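Local coordinates for conserved exported protein (Bacteroides fragilis, PDB 3CLW) that is of unknown function but probably hydrolyses O-glycosidic bonds, as a glycoside hydrolase with a TIM-barrel domain, at residues E18-R29 with S352-L362; A285-N293 with I418-S426. One frame throughout, in Å; residues are numbered along the deposited sequence.

In the fold
Interaction 1 is a strand pair close to the centre of the chain, where the end of strand 6-25 runs beside strand 353-356; interaction 2 is a helix contact about 21 Å from that centre, between helix 285-300 and the short helix 420-423. Their centres lie 24 Å apart and their nearest atoms about 7 Å, without touching. Along the chain the segments alternate: 18-29, 285-293, 352-362, 418-426. Helix 328-347 bridges them, taking Trp-354 and Trp-356 of interaction 1 and Leu-288 and Val-289 of interaction 2 against its side chains. One contact thus lies within the barrel, while the other joins its outer helices to the C-terminal beta region.

Interaction 1: E18-R29 with S352-L362; sequences EIDNFSASDAWR and SAWQWWTAVSL
Ser-352 starts the pairing with a short bond from OG to Glu-18 O (2.6 Å), running almost straight down the carbonyl, while its own O takes Asp-20 N. Ala-353 follows, its methyl against Asn-21 OD1. Trp-354 accepts Ser-23 N on its O and lays CB beside Phe-22 CD1 (3.9 Å); its indole leads away to helix 328-347. On the other face, Gln-355 runs extended beyond CG over Ser-23 CB, and NE2 gives Asn-21 OD1 a bond of 3.1 Å, the amide planes 33° apart; OE1 goes to Arg-69. Trp-356 N binds Ser-23 O, and Trp-356 CB meets the Ala-24 methyl at 3.6 Å. At Trp-357 the register slips by one, a beta bulge: its O takes Ser-25 N. With CG anti to the backbone N (chi1 175°), the indole turns back, CH2 on Ala-27 CB and CZ2 over the Trp-28 face, an edge-to-face pair with planes at 88°. Thr-358 OG1 bonds to Val-360 O, on which Arg-29 also closes side-on with NE (2.9 Å) and NH2 (3.0 Å); that oxygen lies near the guanidinium plane, and the two bonds set the group's turn. Strand 353-356 also pairs with 307-310, and 21-25 bonds on toward 68-71, so this parallel pair of first and last barrel strands closes the ring of a TIM barrel, as in family 30 glycoside hydrolases.

Interaction 2: A285-N293 with I418-S426; sequences ATLLVDIRN and ISDLEAATS
Ala-285, Val-289 and Asn-293 lie along one side of helix 285-300 and meet Ala-424, Leu-421 and Asp-420 of the short helix 420-423 and the turn after it. This is a helix-helix contact between an outer helix of the TIM-barrel domain and the polypeptide that links strands 408-414 and 427-433.

The apolar part sets the methyls of Ala-285 and Ala-424 among branched side chains. The methyl of Ala-285 sits between two partners, 3.9 Å from Leu-421 CD1 and 3.9 Å from Ala-424 CB. Leu-421 reaches it because its CG stands anti to the backbone N (chi1 173°), and the same CD1 lies 3.7 Å from Thr-286 CG2, the two side chains running side by side in the same direction. Leu-288 CD2 closes on Ala-424 CB from deeper in, at 4.2 Å. Val-289 presses CG1 on Asp-420 O (3.8 Å), while its CB lies near Asp-420 CB. Leu-348 lies beside Val-289, Asn-293 and Asp-420, and Arg-340 of helix 328-347 donates to Ala-424 O, tying the turn to the next barrel helix.

Within the segments, local bonds hold the shapes. Ser-419 is the N-cap of the short helix, its OG accepting Glu-422 N. At the far end Glu-422 O takes Thr-425 N and Ser-426 OG from opposite faces of its plane. On the longer helix Arg-292 NH1 turns back to Leu-288 O; Asp-278 and Asp-345 hold the rest of that guanidinium.

One side-chain hydrogen bond crosses the contact. Asn-293 and Asp-420 approach from opposite directions, amide and carboxylate planes 40° apart, and ND2 of Asn-293 donates almost linearly (172°) to the anti side of Asp-420 OD2, a little out of the carboxylate plane, at 2.8 Å.

Interaction 1: E18-R29 with S352-L362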
loop_
_atom_site.group_PDB
_atom_site.type_symbol
_atom_site.label_atom_id
_atom_site.label_comp_id
_atom_site.label_asym_id
_atom_site.label_seq_id
_atom_site.Cartn_x
_atom_site.Cartn_y
_atom_site.Cartn_z
ATOM N N GLU A 18 -1.995 16.316 -2.223
ATOM C CA GLU A 18 -3.260 15.729 -2.615
ATOM C C GLU A 18 -3.240 14.226 -2.271
ATOM O O GLU A 18 -2.221 13.561 -2.477
ATOM C CB GLU A 18 -3.436 15.920 -4.116
ATOM C CG GLU A 18 -4.730 15.383 -4.714
ATOM C CD GLU A 18 -4.748 15.519 -6.242
ATOM O OE1 GLU A 18 -3.740 15.138 -6.908
ATOM O OE2 GLU A 18 -5.758 16.017 -6.787
ATOM N N ILE A 19 -4.353 13.708 -1.746
ATOM C CA ILE A 19 -4.485 12.260 -1.474
ATOM C C ILE A 19 -4.920 11.511 -2.734
ATOM O O ILE A 19 -5.897 11.888 -3.385
ATOM C CB ILE A 19 -5.490 11.942 -0.338
ATOM C CG1 ILE A 19 -5.191 12.735 0.947
ATOM C CG2 ILE A 19 -5.537 10.432 -0.050
ATOM C CD1 ILE A 19 -3.891 12.308 1.651
ATOM N N ASP A 20 -4.172 10.468 -3.085
ATOM C CA ASP A 20 -4.535 9.583 -4.189
ATOM C C ASP A 20 -5.434 8.437 -3.690
ATOM O O ASP A 20 -6.532 8.275 -4.176
ATOM C CB ASP A 20 -3.279 9.013 -4.865
ATOM C CG ASP A 20 -2.443 10.088 -5.582
ATOM O OD1 ASP A 20 -3.020 11.101 -6.012
ATOM O OD2 ASP A 20 -1.218 9.910 -5.713
ATOM N N ASN A 21 -4.955 7.636 -2.736
ATOM C CA ASN A 21 -5.707 6.434 -2.291
ATOM C C ASN A 21 -5.138 5.830 -1.034
ATOM O O ASN A 21 -4.076 6.231 -0.563
ATOM C CB ASN A 21 -5.703 5.340 -3.374
ATOM C CG ASN A 21 -4.280 4.857 -3.742
ATOM O OD1 ASN A 21 -3.656 4.080 -3.006
ATOM N ND2 ASN A 21 -3.777 5.299 -4.898
ATOM N N PHE A 22 -5.865 4.847 -0.518
ATOM C CA PHE A 22 -5.343 3.865 0.402
ATOM C C PHE A 22 -5.635 2.544 -0.287
ATOM O O PHE A 22 -6.661 2.383 -0.951
ATOM C CB PHE A 22 -6.054 3.976 1.756
ATOM C CG PHE A 22 -5.674 5.235 2.532
ATOM C CD1 PHE A 22 -4.644 5.199 3.482
ATOM C CD2 PHE A 22 -6.312 6.441 2.272
ATOM C CE1 PHE A 22 -4.273 6.351 4.163
ATOM C CE2 PHE A 22 -5.949 7.590 2.937
ATOM C CZ PHE A 22 -4.925 7.553 3.886
ATOM N N SER A 23 -4.722 1.604 -0.143
ATOM C CA SER A 23 -4.745 0.456 -0.977
ATOM C C SER A 23 -4.334 -0.795 -0.217
ATOM O O SER A 23 -3.915 -0.717 0.926
ATOM C CB SER A 23 -3.827 0.690 -2.162
ATOM O OG SER A 23 -4.037 -0.302 -3.152
ATOM N N ALA A 24 -4.497 -1.947 -0.864
ATOM C CA ALA A 24 -3.903 -3.195 -0.407
ATOM C C ALA A 24 -3.731 -4.084 -1.623
ATOM O O ALA A 24 -4.117 -3.714 -2.724
ATOM C CB ALA A 24 -4.781 -3.882 0.661
ATOM N N SER A 25 -3.193 -5.275 -1.411
ATOM C CA SER A 25 -2.760 -6.126 -2.495
ATOM C C SER A 25 -3.560 -7.443 -2.530
ATOM O O SER A 25 -3.920 -7.993 -1.487
ATOM C CB SER A 25 -1.252 -6.367 -2.291
ATOM O OG SER A 25 -0.712 -7.122 -3.332
ATOM N N ASP A 26 -3.836 -7.929 -3.735
ATOM C CA ASP A 26 -4.505 -9.216 -3.953
ATOM C C ASP A 26 -3.578 -10.455 -3.936
ATOM O O ASP A 26 -4.000 -11.567 -4.257
ATOM C CB ASP A 26 -5.267 -9.152 -5.275
ATOM C CG ASP A 26 -4.392 -9.421 -6.495
ATOM O OD1 ASP A 26 -3.147 -9.465 -6.386
ATOM O OD2 ASP A 26 -4.985 -9.620 -7.581
ATOM N N ALA A 27 -2.309 -10.253 -3.599
ATOM C CA ALA A 27 -1.272 -11.250 -3.950
ATOM C C ALA A 27 -1.503 -12.596 -3.249
ATOM O O ALA A 27 -1.910 -12.632 -2.058
ATOM C CB ALA A 27 0.083 -10.721 -3.627
ATOM N N TRP A 28 -1.265 -13.682 -3.996
ATOM C CA TRP A 28 -1.184 -15.039 -3.456
ATOM C C TRP A 28 -2.524 -15.655 -3.069
ATOM O O TRP A 28 -2.920 -16.644 -3.665
ATOM C CB TRP A 28 -0.209 -15.130 -2.293
ATOM C CG TRP A 28 1.184 -14.714 -2.631
ATOM C CD1 TRP A 28 1.755 -14.590 -3.887
ATOM C CD2 TRP A 28 2.205 -14.352 -1.689
ATOM N NE1 TRP A 28 3.073 -14.174 -3.759
ATOM C CE2 TRP A 28 3.365 -14.028 -2.424
ATOM C CE3 TRP A 28 2.255 -14.305 -0.289
ATOM C CZ2 TRP A 28 4.547 -13.640 -1.807
ATOM C CZ3 TRP A 28 3.469 -13.938 0.328
ATOM C CH2 TRP A 28 4.579 -13.609 -0.431
ATOM N N ARG A 29 -3.231 -15.023 -2.133
ATOM C CA ARG A 29 -4.403 -15.621 -1.486
ATOM C C ARG A 29 -5.754 -15.365 -2.134
ATOM O O ARG A 29 -6.624 -16.240 -2.129
ATOM C CB ARG A 29 -4.369 -15.301 0.023
ATOM C CG ARG A 29 -3.026 -15.788 0.569
ATOM C CD ARG A 29 -2.850 -15.648 2.030
ATOM N NE ARG A 29 -2.207 -14.406 2.416
ATOM C CZ ARG A 29 -0.913 -14.224 2.652
ATOM N NH1 ARG A 29 -0.013 -15.174 2.485
ATOM N NH2 ARG A 29 -0.527 -13.037 3.055
ATOM N N SER A 352 1.249 10.663 -0.925
ATOM C CA SER A 352 -0.109 10.744 -1.490
ATOM C C SER A 352 -0.940 9.464 -1.427
ATOM O O SER A 352 -2.122 9.478 -1.779
ATOM C CB SER A 352 -0.097 11.297 -2.930
ATOM O OG SER A 352 0.159 12.703 -2.926
ATOM N N ALA A 353 -0.318 8.351 -1.042
ATOM C CA ALA A 353 -1.000 7.055 -0.923
ATOM C C ALA A 353 -0.289 6.252 0.138
ATOM O O ALA A 353 0.923 6.431 0.320
ATOM C CB ALA A 353 -0.995 6.290 -2.220
ATOM N N TRP A 354 -1.038 5.379 0.825
ATOM C CA TRP A 354 -0.480 4.384 1.758
ATOM C C TRP A 354 -1.088 3.022 1.413
ATOM O O TRP A 354 -2.311 2.899 1.336
ATOM C CB TRP A 354 -0.751 4.765 3.228
ATOM C CG TRP A 354 0.144 4.011 4.136
ATOM C CD1 TRP A 354 1.383 4.401 4.584
ATOM C CD2 TRP A 354 -0.079 2.690 4.668
ATOM N NE1 TRP A 354 1.926 3.417 5.373
ATOM C CE2 TRP A 354 1.061 2.349 5.426
ATOM C CE3 TRP A 354 -1.129 1.755 4.558
ATOM C CZ2 TRP A 354 1.177 1.118 6.102
ATOM C CZ3 TRP A 354 -1.009 0.533 5.208
ATOM C CH2 TRP A 354 0.137 0.234 5.985
ATOM N N GLN A 355 -0.246 2.014 1.181
ATOM C CA GLN A 355 -0.730 0.736 0.641
ATOM C C GLN A 355 -0.229 -0.469 1.441
ATOM O O GLN A 355 0.976 -0.612 1.694
ATOM C CB GLN A 355 -0.353 0.598 -0.838
ATOM C CG GLN A 355 -0.497 1.927 -1.634
ATOM C CD GLN A 355 -0.391 1.746 -3.118
ATOM O OE1 GLN A 355 0.586 1.172 -3.598
ATOM N NE2 GLN A 355 -1.385 2.231 -3.864
ATOM N N TRP A 356 -1.170 -1.294 1.877
ATOM C CA TRP A 356 -0.854 -2.588 2.490
ATOM C C TRP A 356 -0.237 -3.543 1.483
ATOM O O TRP A 356 -0.440 -3.391 0.283
ATOM C CB TRP A 356 -2.152 -3.258 3.031
ATOM C CG TRP A 356 -2.574 -2.737 4.320
ATOM C CD1 TRP A 356 -3.579 -1.831 4.563
ATOM C CD2 TRP A 356 -2.020 -3.073 5.593
ATOM N NE1 TRP A 356 -3.686 -1.600 5.915
ATOM C CE2 TRP A 356 -2.739 -2.344 6.569
ATOM C CE3 TRP A 356 -0.975 -3.922 6.009
ATOM C CZ2 TRP A 356 -2.441 -2.427 7.930
ATOM C CZ3 TRP A 356 -0.678 -4.004 7.361
ATOM C CH2 TRP A 356 -1.415 -3.278 8.307
ATOM N N TRP A 357 0.488 -4.534 1.990
ATOM C CA TRP A 357 0.760 -5.755 1.256
ATOM C C TRP A 357 -0.577 -6.562 1.209
ATOM O O TRP A 357 -1.678 -5.971 1.096
ATOM C CB TRP A 357 1.958 -6.483 1.934
ATOM C CG TRP A 357 2.359 -7.845 1.428
ATOM C CD1 TRP A 357 2.591 -8.947 2.199
ATOM C CD2 TRP A 357 2.551 -8.273 0.061
ATOM N NE1 TRP A 357 2.923 -10.020 1.416
ATOM C CE2 TRP A 357 2.896 -9.642 0.100
ATOM C CE3 TRP A 357 2.436 -7.640 -1.186
ATOM C CZ2 TRP A 357 3.149 -10.394 -1.057
ATOM C CZ3 TRP A 357 2.691 -8.383 -2.336
ATOM C CH2 TRP A 357 3.041 -9.752 -2.261
ATOM N N THR A 358 -0.524 -7.878 1.258
ATOM C CA THR A 358 -1.757 -8.676 1.136
ATOM C C THR A 358 -2.863 -8.220 2.133
ATOM O O THR A 358 -2.605 -8.082 3.324
ATOM C CB THR A 358 -1.472 -10.145 1.362
ATOM O OG1 THR A 358 -0.917 -10.295 2.674
ATOM C CG2 THR A 358 -0.460 -10.710 0.312
ATOM N N ALA A 359 -4.072 -7.964 1.629
ATOM C CA ALA A 359 -5.239 -7.663 2.473
ATOM C C ALA A 359 -5.556 -8.799 3.498
ATOM O O ALA A 359 -6.054 -8.543 4.598
ATOM C CB ALA A 359 -6.432 -7.408 1.591
ATOM N N VAL A 360 -5.253 -10.043 3.126
ATOM C CA VAL A 360 -5.530 -11.206 3.968
ATOM C C VAL A 360 -4.240 -11.985 4.196
ATOM O O VAL A 360 -3.262 -11.895 3.398
ATOM C CB VAL A 360 -6.647 -12.132 3.374
ATOM C CG1 VAL A 360 -7.933 -11.359 3.141
ATOM C CG2 VAL A 360 -6.184 -12.741 2.057
ATOM N N SER A 361 -4.223 -12.707 5.311
ATOM C CA SER A 361 -3.036 -13.385 5.786
ATOM C C SER A 361 -3.479 -14.430 6.780
ATOM O O SER A 361 -4.563 -14.320 7.366
ATOM C CB SER A 361 -2.099 -12.400 6.505
ATOM O OG SER A 361 -0.925 -13.060 7.003
ATOM N N LEU A 362 -2.633 -15.437 6.979
ATOM C CA LEU A 362 -2.872 -16.432 8.020
ATOM C C LEU A 362 -2.381 -15.930 9.365
ATOM O O LEU A 362 -2.760 -16.461 10.394
ATOM C CB LEU A 362 -2.194 -17.758 7.659
ATOM C CG LEU A 362 -2.952 -18.719 6.732
ATOM C CD1 LEU A 362 -3.220 -18.138 5.355
ATOM C CD2 LEU A 362 -2.094 -19.938 6.593
#

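Interaction 2: A285-N293 with I418-S426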
loop_
_atom_site.group_PDB
_atom_site.type_symbol
_atom_site.label_atom_id
_atom_site.label_comp_id
_atom_site.label_asym_id
_atom_site.label_seq_id
_atom_site.Cartn_x
_atom_site.Cartn_y
_atom_site.Cartn_z
ATOM N N ALA A 285 11.540 4.971 16.782
ATOM C CA ALA A 285 10.928 6.243 16.395
ATOM C C ALA A 285 11.899 7.246 15.777
ATOM O O ALA A 285 11.499 8.061 14.924
ATOM C CB ALA A 285 10.174 6.883 17.569
ATOM N N THR A 286 13.156 7.219 16.219
ATOM C CA THR A 286 14.149 8.142 15.640
ATOM C C THR A 286 14.328 7.851 14.139
ATOM O O THR A 286 14.272 8.759 13.299
ATOM C CB THR A 286 15.504 8.161 16.409
ATOM O OG1 THR A 286 16.112 6.863 16.371
ATOM C CG2 THR A 286 15.283 8.529 17.840
ATOM N N LEU A 287 14.501 6.578 13.806
ATOM C CA LEU A 287 14.602 6.167 12.414
ATOM C C LEU A 287 13.308 6.493 11.655
ATOM O O LEU A 287 13.350 7.050 10.559
ATOM C CB LEU A 287 14.957 4.682 12.330
ATOM C CG LEU A 287 14.887 3.972 10.973
ATOM C CD1 LEU A 287 15.897 4.580 9.970
ATOM C CD2 LEU A 287 15.118 2.471 11.161
ATOM N N LEU A 288 12.165 6.153 12.261
ATOM C CA LEU A 288 10.852 6.380 11.658
ATOM C C LEU A 288 10.740 7.810 11.140
ATOM O O LEU A 288 10.434 8.043 9.958
ATOM C CB LEU A 288 9.732 6.066 12.669
ATOM C CG LEU A 288 8.278 6.541 12.451
ATOM C CD1 LEU A 288 7.486 5.627 11.511
ATOM C CD2 LEU A 288 7.547 6.671 13.781
ATOM N N VAL A 289 10.995 8.776 12.014
ATOM C CA VAL A 289 10.760 10.176 11.641
ATOM C C VAL A 289 11.855 10.801 10.758
ATOM O O VAL A 289 11.538 11.548 9.827
ATOM C CB VAL A 289 10.415 11.079 12.868
ATOM C CG1 VAL A 289 9.172 10.540 13.589
ATOM C CG2 VAL A 289 11.615 11.228 13.845
ATOM N N ASP A 290 13.124 10.486 11.044
ATOM C CA ASP A 290 14.273 10.995 10.272
ATOM C C ASP A 290 14.233 10.592 8.799
ATOM O O ASP A 290 14.324 11.451 7.910
ATOM C CB ASP A 290 15.599 10.489 10.860
ATOM C CG ASP A 290 15.971 11.169 12.179
ATOM O OD1 ASP A 290 16.935 10.672 12.820
ATOM O OD2 ASP A 290 15.322 12.177 12.581
ATOM N N ILE A 291 14.101 9.287 8.535
ATOM C CA ILE A 291 14.110 8.816 7.153
ATOM C C ILE A 291 12.954 9.406 6.330
ATOM O O ILE A 291 13.156 9.785 5.174
ATOM C CB ILE A 291 14.164 7.281 7.033
ATOM C CG1 ILE A 291 14.529 6.880 5.586
ATOM C CG2 ILE A 291 12.842 6.642 7.455
ATOM C CD1 ILE A 291 15.176 5.549 5.457
ATOM N N ARG A 292 11.777 9.531 6.939
ATOM C CA ARG A 292 10.615 10.071 6.240
ATOM C C ARG A 292 10.709 11.580 5.991
ATOM O O ARG A 292 10.243 12.087 4.952
ATOM C CB ARG A 292 9.324 9.695 6.984
ATOM C CG ARG A 292 8.816 8.291 6.641
ATOM C CD ARG A 292 8.050 7.625 7.775
ATOM N NE ARG A 292 7.855 6.218 7.435
ATOM C CZ ARG A 292 8.693 5.234 7.751
ATOM N NH1 ARG A 292 9.769 5.480 8.491
ATOM N NH2 ARG A 292 8.447 3.990 7.345
ATOM N N ASN A 293 11.273 12.305 6.953
ATOM C CA ASN A 293 11.619 13.725 6.740
ATOM C C ASN A 293 12.626 13.884 5.615
ATOM O O ASN A 293 12.506 14.773 4.796
ATOM C CB ASN A 293 12.174 14.358 8.015
ATOM C CG ASN A 293 11.076 14.900 8.923
ATOM O OD1 ASN A 293 10.033 15.356 8.445
ATOM N ND2 ASN A 293 11.320 14.876 10.236
ATOM N N ILE A 418 5.514 20.602 19.473
ATOM C CA ILE A 418 6.078 19.284 19.824
ATOM C C ILE A 418 7.005 18.865 18.700
ATOM O O ILE A 418 6.770 19.244 17.555
ATOM C CB ILE A 418 4.969 18.197 19.962
ATOM N N SER A 419 8.052 18.094 19.000
ATOM C CA SER A 419 8.896 17.548 17.927
ATOM C C SER A 419 8.263 16.302 17.272
ATOM O O SER A 419 7.464 15.589 17.896
ATOM C CB SER A 419 10.310 17.219 18.417
ATOM O OG SER A 419 10.289 16.285 19.476
ATOM N N ASP A 420 8.637 16.060 16.015
ATOM C CA ASP A 420 8.231 14.877 15.275
ATOM C C ASP A 420 8.462 13.661 16.142
ATOM O O ASP A 420 7.587 12.794 16.244
ATOM C CB ASP A 420 9.063 14.740 14.004
ATOM C CG ASP A 420 8.774 15.821 12.983
ATOM O OD1 ASP A 420 7.699 16.463 13.041
ATOM O OD2 ASP A 420 9.644 16.013 12.107
ATOM N N LEU A 421 9.634 13.635 16.782
ATOM C CA LEU A 421 10.076 12.525 17.629
ATOM C C LEU A 421 9.241 12.364 18.887
ATOM O O LEU A 421 9.008 11.239 19.330
ATOM C CB LEU A 421 11.566 12.644 17.995
ATOM C CG LEU A 421 12.123 11.621 19.020
ATOM C CD1 LEU A 421 12.021 10.156 18.583
ATOM C CD2 LEU A 421 13.579 11.943 19.417
ATOM N N GLU A 422 8.797 13.473 19.470
ATOM C CA GLU A 422 8.062 13.387 20.717
ATOM C C GLU A 422 6.652 12.963 20.409
ATOM O O GLU A 422 6.090 12.122 21.102
ATOM C CB GLU A 422 8.132 14.696 21.522
ATOM C CG GLU A 422 9.409 14.767 22.383
ATOM C CD GLU A 422 9.748 16.166 22.949
ATOM O OE1 GLU A 422 8.976 17.143 22.690
ATOM O OE2 GLU A 422 10.811 16.259 23.652
ATOM N N ALA A 423 6.096 13.518 19.338
ATOM C CA ALA A 423 4.765 13.138 18.872
ATOM C C ALA A 423 4.638 11.627 18.651
ATOM O O ALA A 423 3.618 11.040 19.001
ATOM C CB ALA A 423 4.421 13.887 17.616
ATOM N N ALA A 424 5.688 11.005 18.111
ATOM C CA ALA A 424 5.690 9.568 17.804
ATOM C C ALA A 424 5.403 8.639 19.002
ATOM O O ALA A 424 4.969 7.491 18.818
ATOM C CB ALA A 424 6.991 9.173 17.132
ATOM N N THR A 425 5.647 9.109 20.224
ATOM C CA THR A 425 5.397 8.267 21.401
ATOM C C THR A 425 4.285 8.830 22.262
ATOM O O THR A 425 3.975 8.268 23.312
ATOM C CB THR A 425 6.674 8.036 22.285
ATOM O OG1 THR A 425 7.290 9.300 22.597
ATOM C CG2 THR A 425 7.659 7.163 21.553
ATOM N N SER A 426 3.697 9.943 21.835
ATOM C CA SER A 426 2.585 10.538 22.572
ATOM C C SER A 426 1.335 10.734 21.706
ATOM O O SER A 426 0.464 9.863 21.685
ATOM C CB SER A 426 3.012 11.836 23.284
ATOM O OG SER A 426 3.447 12.842 22.378
#